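Local coordinates for general stress protein 26 (Bacillus anthracis, PDB 3EC6) that is of unknown function but binds flavin-adenine dinucleotide, and is probably a flavin-dependent general stress protein related to pyridoxamine 5'-phosphate oxidase, at residues Val41-Thr46 with Tyr113-Ile118; Met34-Asp39 with Asn94-Asn99. One frame throughout, in Å; residues are numbered along the deposited sequence. Where two conformers were deposited one is given.

Contact 1 (Val41-Thr46 with Tyr113-Ile118); sequences VLYVAT and YVLIKI. With FAD (flavin-adenine dinucleotide), chain B.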
# COMPACT_ATOMS: atom_id res chain seq x y z
N VAL A 41 5.32 0.11 -18.53
CA VAL A 41 5.77 1.28 -17.77
C VAL A 41 4.57 1.99 -17.18
O VAL A 41 3.62 2.32 -17.90
CB VAL A 41 6.59 2.26 -18.68
CG1 VAL A 41 6.95 3.52 -17.90
CG2 VAL A 41 7.88 1.53 -19.18
N LEU A 42 4.58 2.23 -15.87
CA LEU A 42 3.39 2.80 -15.21
C LEU A 42 3.65 4.29 -15.00
O LEU A 42 4.78 4.75 -14.90
CB LEU A 42 3.10 2.15 -13.82
CG LEU A 42 2.84 0.65 -13.94
CD1 LEU A 42 2.62 0.10 -12.53
CD2 LEU A 42 1.63 0.35 -14.79
N TYR A 43 2.56 5.06 -14.97
CA TYR A 43 2.68 6.52 -14.74
C TYR A 43 1.58 6.95 -13.77
O TYR A 43 0.46 6.42 -13.83
CB TYR A 43 2.44 7.32 -16.03
CG TYR A 43 3.52 7.13 -17.11
CD1 TYR A 43 4.65 7.97 -17.14
CD2 TYR A 43 3.42 6.09 -18.04
CE1 TYR A 43 5.68 7.80 -18.13
CE2 TYR A 43 4.44 5.89 -18.99
CZ TYR A 43 5.54 6.74 -19.03
OH TYR A 43 6.56 6.58 -19.96
N VAL A 44 1.89 7.88 -12.89
CA VAL A 44 0.88 8.45 -11.97
C VAL A 44 0.96 9.97 -12.13
O VAL A 44 2.06 10.54 -12.19
CB VAL A 44 1.21 8.09 -10.52
CG1 VAL A 44 0.28 8.81 -9.55
CG2 VAL A 44 1.09 6.56 -10.34
N ALA A 45 -0.20 10.61 -12.23
CA ALA A 45 -0.29 12.06 -12.33
C ALA A 45 -0.38 12.62 -10.93
O ALA A 45 -1.19 12.13 -10.10
CB ALA A 45 -1.53 12.42 -13.16
N THR A 46 0.43 13.64 -10.63
CA THR A 46 0.39 14.22 -9.30
C THR A 46 0.85 15.68 -9.33
O THR A 46 1.28 16.18 -10.40
CB THR A 46 1.15 13.35 -8.23
OG1 THR A 46 0.74 13.76 -6.93
CG2 THR A 46 2.66 13.47 -8.39
N TYR A 113 1.35 20.02 -12.71
CA TYR A 113 1.10 18.62 -13.12
C TYR A 113 2.42 17.99 -13.60
O TYR A 113 3.05 18.45 -14.55
CB TYR A 113 0.07 18.68 -14.24
CG TYR A 113 -0.28 17.39 -14.99
CD1 TYR A 113 0.02 16.12 -14.46
CD2 TYR A 113 -0.97 17.48 -16.23
CE1 TYR A 113 -0.30 15.00 -15.14
CE2 TYR A 113 -1.34 16.33 -16.94
CZ TYR A 113 -0.98 15.09 -16.36
OH TYR A 113 -1.34 13.95 -17.05
N VAL A 114 2.80 16.93 -12.93
CA VAL A 114 3.92 16.11 -13.45
C VAL A 114 3.46 14.68 -13.39
O VAL A 114 2.46 14.33 -12.72
CB VAL A 114 5.21 16.27 -12.59
CG1 VAL A 114 5.70 17.72 -12.66
CG2 VAL A 114 4.96 15.86 -11.11
N LEU A 115 4.21 13.83 -14.08
CA LEU A 115 3.99 12.39 -13.99
C LEU A 115 5.13 11.72 -13.22
O LEU A 115 6.30 12.06 -13.40
CB LEU A 115 3.91 11.75 -15.39
CG LEU A 115 2.69 12.14 -16.23
CD1 LEU A 115 2.95 11.72 -17.69
CD2 LEU A 115 1.41 11.52 -15.68
N ILE A 116 4.77 10.76 -12.36
CA ILE A 116 5.79 9.85 -11.84
C ILE A 116 5.83 8.64 -12.80
O ILE A 116 4.81 8.01 -13.06
CB ILE A 116 5.40 9.38 -10.48
CG1 ILE A 116 5.34 10.56 -9.52
CG2 ILE A 116 6.41 8.33 -10.03
CD1 ILE A 116 4.79 10.15 -8.12
N LYS A 117 7.02 8.37 -13.36
CA LYS A 117 7.23 7.31 -14.32
C LYS A 117 7.87 6.16 -13.57
O LYS A 117 8.87 6.31 -12.89
CB LYS A 117 8.20 7.80 -15.41
CG LYS A 117 8.64 6.66 -16.33
CD LYS A 117 9.44 7.23 -17.49
CE LYS A 117 10.01 6.14 -18.37
NZ LYS A 117 10.89 6.72 -19.42
N ILE A 118 7.29 4.97 -13.66
CA ILE A 118 7.83 3.82 -12.90
C ILE A 118 8.31 2.80 -13.91
O ILE A 118 7.51 2.20 -14.67
CB ILE A 118 6.74 3.20 -12.00
CG1 ILE A 118 6.34 4.19 -10.94
CG2 ILE A 118 7.32 1.95 -11.27
CD1 ILE A 118 5.01 3.94 -10.38
PA FAD B . 1.20 15.09 0.36
O1A FAD B . 2.45 15.70 -0.25
O2A FAD B . -0.06 15.91 0.14
O5B FAD B . 1.31 14.97 1.99
C5B FAD B . 0.30 14.24 2.64
C4B FAD B . 1.06 13.15 3.36
O4B FAD B . 1.77 13.74 4.46
C3B FAD B . 0.09 12.10 3.89
O3B FAD B . 0.08 10.94 3.05
C2B FAD B . 0.56 11.90 5.33
O2B FAD B . 1.47 10.82 5.41
C1B FAD B . 1.30 13.20 5.68
N9A FAD B . 0.39 14.17 6.33
C8A FAD B . -0.97 14.25 6.16
N7A FAD B . -1.45 15.27 6.93
C5A FAD B . -0.42 15.84 7.58
C6A FAD B . -0.39 16.91 8.47
N6A FAD B . -1.54 17.33 9.03
N1A FAD B . 0.83 17.28 9.00
C2A FAD B . 2.00 16.61 8.64
N3A FAD B . 1.95 15.55 7.74
C4A FAD B . 0.75 15.17 7.21
N1 FAD B . -3.30 12.01 -5.58
C2 FAD B . -2.63 12.34 -6.74
O2 FAD B . -1.87 13.31 -6.66
N3 FAD B . -2.75 11.59 -7.89
C4 FAD B . -3.61 10.50 -7.92
O4 FAD B . -3.72 9.82 -8.98
C4X FAD B . -4.36 10.19 -6.77
N5 FAD B . -5.23 9.11 -6.81
C5X FAD B . -5.96 8.81 -5.67
C6 FAD B . -6.85 7.73 -5.75
C7 FAD B . -7.57 7.41 -4.59
C7M FAD B . -8.54 6.26 -4.66
C8 FAD B . -7.40 8.15 -3.40
C8M FAD B . -8.15 7.82 -2.12
C9 FAD B . -6.47 9.20 -3.33
C9A FAD B . -5.75 9.55 -4.49
N10 FAD B . -4.85 10.60 -4.44
C10 FAD B . -4.16 10.93 -5.61
C1' FAD B . -4.48 11.34 -3.20
C2' FAD B . -3.21 10.81 -2.52
O2' FAD B . -3.35 9.44 -2.15
C3' FAD B . -3.01 11.61 -1.23
O3' FAD B . -2.94 13.00 -1.61
C4' FAD B . -1.74 11.20 -0.49
O4' FAD B . -1.69 11.75 0.86
C5' FAD B . -0.50 11.66 -1.27
O5' FAD B . 0.66 11.32 -0.53
P FAD B . 1.81 12.45 -0.53
O1P FAD B . 2.89 12.13 0.50
O2P FAD B . 2.29 12.79 -1.92
O3P FAD B . 0.84 13.61 -0.02
O HOH W 1 8.58 8.36 -20.61
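Val-44 faces Ile-116 across two antiparallel strands, their CB atoms 4.4 Å apart, with Leu-42 beside Ile-118 and Thr-46 beside Val-114 on the same face of the sheet. At one end of this row the methyl CG2 of Thr-46 lies obliquely against CD1 of Ile-116; Ile-53 of helix 51-58 packs on Thr-46, Val-114 and Ile-116. The other face carries Tyr-43, Ala-45, Leu-115 and Lys-117. There the Tyr-113 ring reaches Ala-45, its CE1 3.5 Å from Ala-45 CB, while Leu-115 reaches back with CD2 toward the same alanine. Tyr-113 OH is hydrogen-bonded to Lys-93 O. Between the strands, Leu-42, Val-44 and Thr-46 each exchange a pair of N-H···O=C bonds with Ile-118, Ile-116 and Val-114; the shortest joins Ile-116 N to Val-44 O, 2.7 Å. The intervening Tyr-43/Lys-117 and Ala-45/Leu-115 are non-hydrogen-bonded pairs. With CG anti to the backbone N (chi1 171°) and every later torsion extended, Lys-117 runs alongside the Tyr-43 ring, both pointing the same way, its CG 3.6 Å from Tyr-43 CE1. One water joins their polar ends: it lies in the ring plane, 2.8 Å from Tyr-43 OH, and accepts a bond from Lys-117 NZ. At the opposite end the flavin closes the contact. Its N3 donates an almost straight bond (175°) to Ala-45 O, and Thr-46 OG1, which also bonds Ser-50 OG, donates to the flavin O2 over 2.7 Å. Recognition of the N3-H and O2 edge of an isoalloxazine by a strand end suits the antiparallel beta-barrel of the FMN-binding split-barrel fold, to which the pyridoxamine 5'-phosphate oxidase family belongs.

Contact 2 (Met34-Asp39 with Asn94-Asn99); sequences MFFHED and NKFWNN. With FAD (flavin-adenine dinucleotide), chain B.
Phe-36 and Phe-96 run antiparallel, each laying its CB over one face of the other's ring. The planes are 17° from parallel, but with centroids 5.1 Å apart the stack is so offset that little of one ring lies over the other; the closer interactions are the two CH-pi contacts, with Phe-36 CB 3.5 Å from the Phe-96 centroid. Beyond the phenyl pair the polar groups are matched at both ends. Toward the flavin, Asn-98 turns its side-chain amide back on its own segment: CG sits between the backbone N and the carbonyl carbon (chi1 67°), which lets ND2 donate to Phe-96 O over 3.1 Å. The acceptor lies close to the amide plane, and this bond satisfies a carbonyl near the end of the helix. The other amide atom, OD1, accepts from Ser-100 N, so both sides of the amide are held and its rotation is fixed. ND2 also meets the edge of the Phe-36 ring, 3.4 Å from Phe-36 CZ, with the ring and amide planes 58° apart. The terminal CE of selenomethionine Met-34 meets this amide from the strand side, while its backbone N donates to flavin O4 over 3.1 Å and more weakly to flavin N5. At the other end, Lys-95 extends its whole chain to a salt bridge with Glu-38; Lys-95 NZ lies 2.8 Å from Glu-38 OE2, which receives it on its anti lone pair, on the side away from OE1. Glu-38 CG meanwhile lies at the edge of the Phe-96 ring. The contact thus lays the C-terminal end of helix 90-96, and Asn-98 just beyond it, on the last residues of strand 27-38, with Tyr-43 of strand 41-47 and Leu-115 of strand 113-126 also packing on Phe-96.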
# COMPACT_ATOMS: atom_id res chain seq x y z
N MSE A 34 -4.11 6.79 -8.89
CA MSE A 34 -4.57 6.26 -10.17
C MSE A 34 -3.37 5.95 -11.06
O MSE A 34 -2.47 6.77 -11.21
CB MSE A 34 -5.45 7.29 -10.87
CG MSE A 34 -6.60 7.59 -10.01
SE MSE A 34 -7.84 8.80 -10.84
CE MSE A 34 -7.31 8.55 -12.64
N PHE A 35 -3.38 4.78 -11.69
CA PHE A 35 -2.26 4.40 -12.55
C PHE A 35 -2.60 4.37 -14.02
O PHE A 35 -3.59 3.70 -14.43
CB PHE A 35 -1.72 3.00 -12.12
CG PHE A 35 -0.96 3.02 -10.85
CD1 PHE A 35 0.43 3.13 -10.85
CD2 PHE A 35 -1.66 2.99 -9.61
CE1 PHE A 35 1.16 3.18 -9.61
CE2 PHE A 35 -0.92 3.08 -8.39
CZ PHE A 35 0.46 3.16 -8.39
N PHE A 36 -1.74 5.00 -14.82
CA PHE A 36 -1.79 4.87 -16.30
C PHE A 36 -0.59 4.10 -16.78
O PHE A 36 0.24 3.68 -15.98
CB PHE A 36 -1.76 6.29 -16.92
CG PHE A 36 -2.76 7.19 -16.31
CD1 PHE A 36 -4.06 7.18 -16.75
CD2 PHE A 36 -2.41 8.00 -15.23
CE1 PHE A 36 -5.04 8.01 -16.13
CE2 PHE A 36 -3.37 8.85 -14.61
CZ PHE A 36 -4.67 8.85 -15.06
N HIS A 37 -0.49 3.84 -18.08
CA HIS A 37 0.66 3.03 -18.50
C HIS A 37 0.94 3.19 -19.99
O HIS A 37 0.04 3.64 -20.76
CB HIS A 37 0.39 1.54 -18.19
CG HIS A 37 -0.48 0.91 -19.20
ND1 HIS A 37 -1.84 1.12 -19.22
CD2 HIS A 37 -0.18 0.13 -20.27
CE1 HIS A 37 -2.35 0.49 -20.27
NE2 HIS A 37 -1.37 -0.13 -20.91
N GLU A 38 2.19 2.90 -20.35
CA GLU A 38 2.59 2.66 -21.72
C GLU A 38 3.32 1.35 -21.72
O GLU A 38 4.41 1.25 -21.17
CB GLU A 38 3.46 3.78 -22.19
CG GLU A 38 2.57 4.88 -22.72
CD GLU A 38 3.33 5.80 -23.62
OE1 GLU A 38 4.59 5.81 -23.54
OE2 GLU A 38 2.67 6.52 -24.41
N ASP A 39 2.70 0.36 -22.33
CA ASP A 39 3.16 -1.02 -22.18
C ASP A 39 3.30 -1.33 -20.68
O ASP A 39 2.32 -1.20 -19.93
CB ASP A 39 4.45 -1.22 -22.96
CG ASP A 39 4.21 -1.17 -24.47
OD1 ASP A 39 3.21 -1.79 -24.94
OD2 ASP A 39 5.01 -0.52 -25.15
N ASN A 94 -0.83 15.06 -21.62
CA ASN A 94 -2.10 15.27 -22.30
C ASN A 94 -2.81 13.95 -22.57
O ASN A 94 -4.04 13.88 -22.50
CB ASN A 94 -1.90 16.06 -23.60
CG ASN A 94 -1.45 17.50 -23.35
OD1 ASN A 94 -1.70 18.05 -22.31
ND2 ASN A 94 -0.79 18.11 -24.34
N LYS A 95 -2.03 12.89 -22.82
CA LYS A 95 -2.60 11.56 -23.08
C LYS A 95 -3.39 11.04 -21.89
O LYS A 95 -4.51 10.55 -22.03
CB LYS A 95 -1.48 10.58 -23.48
CG LYS A 95 -1.94 9.17 -23.77
CD LYS A 95 -0.74 8.33 -24.29
CE LYS A 95 -1.10 6.87 -24.36
NZ LYS A 95 -0.03 6.18 -25.20
N PHE A 96 -2.84 11.21 -20.70
CA PHE A 96 -3.41 10.60 -19.50
C PHE A 96 -4.39 11.53 -18.81
O PHE A 96 -5.08 11.09 -17.91
CB PHE A 96 -2.30 10.15 -18.51
CG PHE A 96 -1.39 9.14 -19.11
CD1 PHE A 96 -1.90 8.09 -19.85
CD2 PHE A 96 -0.01 9.22 -18.88
CE1 PHE A 96 -1.05 7.11 -20.41
CE2 PHE A 96 0.86 8.26 -19.44
CZ PHE A 96 0.35 7.24 -20.21
N TRP A 97 -4.42 12.81 -19.20
CA TRP A 97 -5.29 13.78 -18.51
C TRP A 97 -6.74 13.31 -18.51
O TRP A 97 -7.24 12.81 -19.51
CB TRP A 97 -5.20 15.18 -19.11
CG TRP A 97 -6.19 16.05 -18.40
CD1 TRP A 97 -7.45 16.40 -18.84
CD2 TRP A 97 -6.04 16.64 -17.08
NE1 TRP A 97 -8.08 17.16 -17.88
CE2 TRP A 97 -7.24 17.33 -16.80
CE3 TRP A 97 -5.00 16.67 -16.13
CZ2 TRP A 97 -7.44 18.02 -15.59
CZ3 TRP A 97 -5.20 17.38 -14.94
CH2 TRP A 97 -6.41 18.05 -14.69
N ASN A 98 -7.44 13.48 -17.39
CA ASN A 98 -8.89 13.19 -17.35
C ASN A 98 -9.46 13.91 -16.15
O ASN A 98 -8.69 14.36 -15.28
CB ASN A 98 -9.17 11.68 -17.29
CG ASN A 98 -8.72 11.07 -16.01
OD1 ASN A 98 -9.47 11.02 -15.02
ND2 ASN A 98 -7.44 10.67 -15.96
N ASN A 99 -10.77 14.00 -16.06
CA ASN A 99 -11.37 14.91 -15.05
C ASN A 99 -11.25 14.39 -13.61
O ASN A 99 -11.41 15.17 -12.66
CB ASN A 99 -12.80 15.30 -15.42
CG ASN A 99 -12.84 16.23 -16.65
OD1 ASN A 99 -11.82 16.86 -17.02
ND2 ASN A 99 -14.02 16.34 -17.27
PA FAD B . 1.20 15.09 0.36
O1A FAD B . 2.45 15.70 -0.25
O2A FAD B . -0.06 15.91 0.14
O5B FAD B . 1.31 14.97 1.99
C5B FAD B . 0.30 14.24 2.64
C4B FAD B . 1.06 13.15 3.36
O4B FAD B . 1.77 13.74 4.46
C3B FAD B . 0.09 12.10 3.89
O3B FAD B . 0.08 10.94 3.05
C2B FAD B . 0.56 11.90 5.33
O2B FAD B . 1.47 10.82 5.41
C1B FAD B . 1.30 13.20 5.68
N9A FAD B . 0.39 14.17 6.33
C8A FAD B . -0.97 14.25 6.16
N7A FAD B . -1.45 15.27 6.93
C5A FAD B . -0.42 15.84 7.58
C6A FAD B . -0.39 16.91 8.47
N6A FAD B . -1.54 17.33 9.03
N1A FAD B . 0.83 17.28 9.00
C2A FAD B . 2.00 16.61 8.64
N3A FAD B . 1.95 15.55 7.74
C4A FAD B . 0.75 15.17 7.21
N1 FAD B . -3.30 12.01 -5.58
C2 FAD B . -2.63 12.34 -6.74
O2 FAD B . -1.87 13.31 -6.66
N3 FAD B . -2.75 11.59 -7.89
C4 FAD B . -3.61 10.50 -7.92
O4 FAD B . -3.72 9.82 -8.98
C4X FAD B . -4.36 10.19 -6.77
N5 FAD B . -5.23 9.11 -6.81
C5X FAD B . -5.96 8.81 -5.67
C6 FAD B . -6.85 7.73 -5.75
C7 FAD B . -7.57 7.41 -4.59
C7M FAD B . -8.54 6.26 -4.66
C8 FAD B . -7.40 8.15 -3.40
C8M FAD B . -8.15 7.82 -2.12
C9 FAD B . -6.47 9.20 -3.33
C9A FAD B . -5.75 9.55 -4.49
N10 FAD B . -4.85 10.60 -4.44
C10 FAD B . -4.16 10.93 -5.61
C1' FAD B . -4.48 11.34 -3.20
C2' FAD B . -3.21 10.81 -2.52
O2' FAD B . -3.35 9.44 -2.15
C3' FAD B . -3.01 11.61 -1.23
O3' FAD B . -2.94 13.00 -1.61
C4' FAD B . -1.74 11.20 -0.49
O4' FAD B . -1.69 11.75 0.86
C5' FAD B . -0.50 11.66 -1.27
O5' FAD B . 0.66 11.32 -0.53
P FAD B . 1.81 12.45 -0.53
O1P FAD B . 2.89 12.13 0.50
O2P FAD B . 2.29 12.79 -1.92
O3P FAD B . 0.84 13.61 -0.02

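From the N terminus, strand 27-38 supplies the first half of contact 2 and turns directly into strand 41-47, the first half of contact 1. After helix 51-58 and strands 61-66 and 77-87, helix 90-96 returns to 34-39 and closes the loop of contact 2; strand 113-126 then pairs with 41-46 and closes that of contact 1. The segments alternate, so the two loops cross rather than nest. The contacts meet where Tyr-43 O probably accepts a hydrogen bond from Phe-36 N, 2.8 Å away, and where Val-44 CG2 packs on Phe-35 CE1. Together they tie helix 90-96 to three strands that lie side by side in the sheet, 27-38, 41-47 and 113-126, and both touch the same flavin.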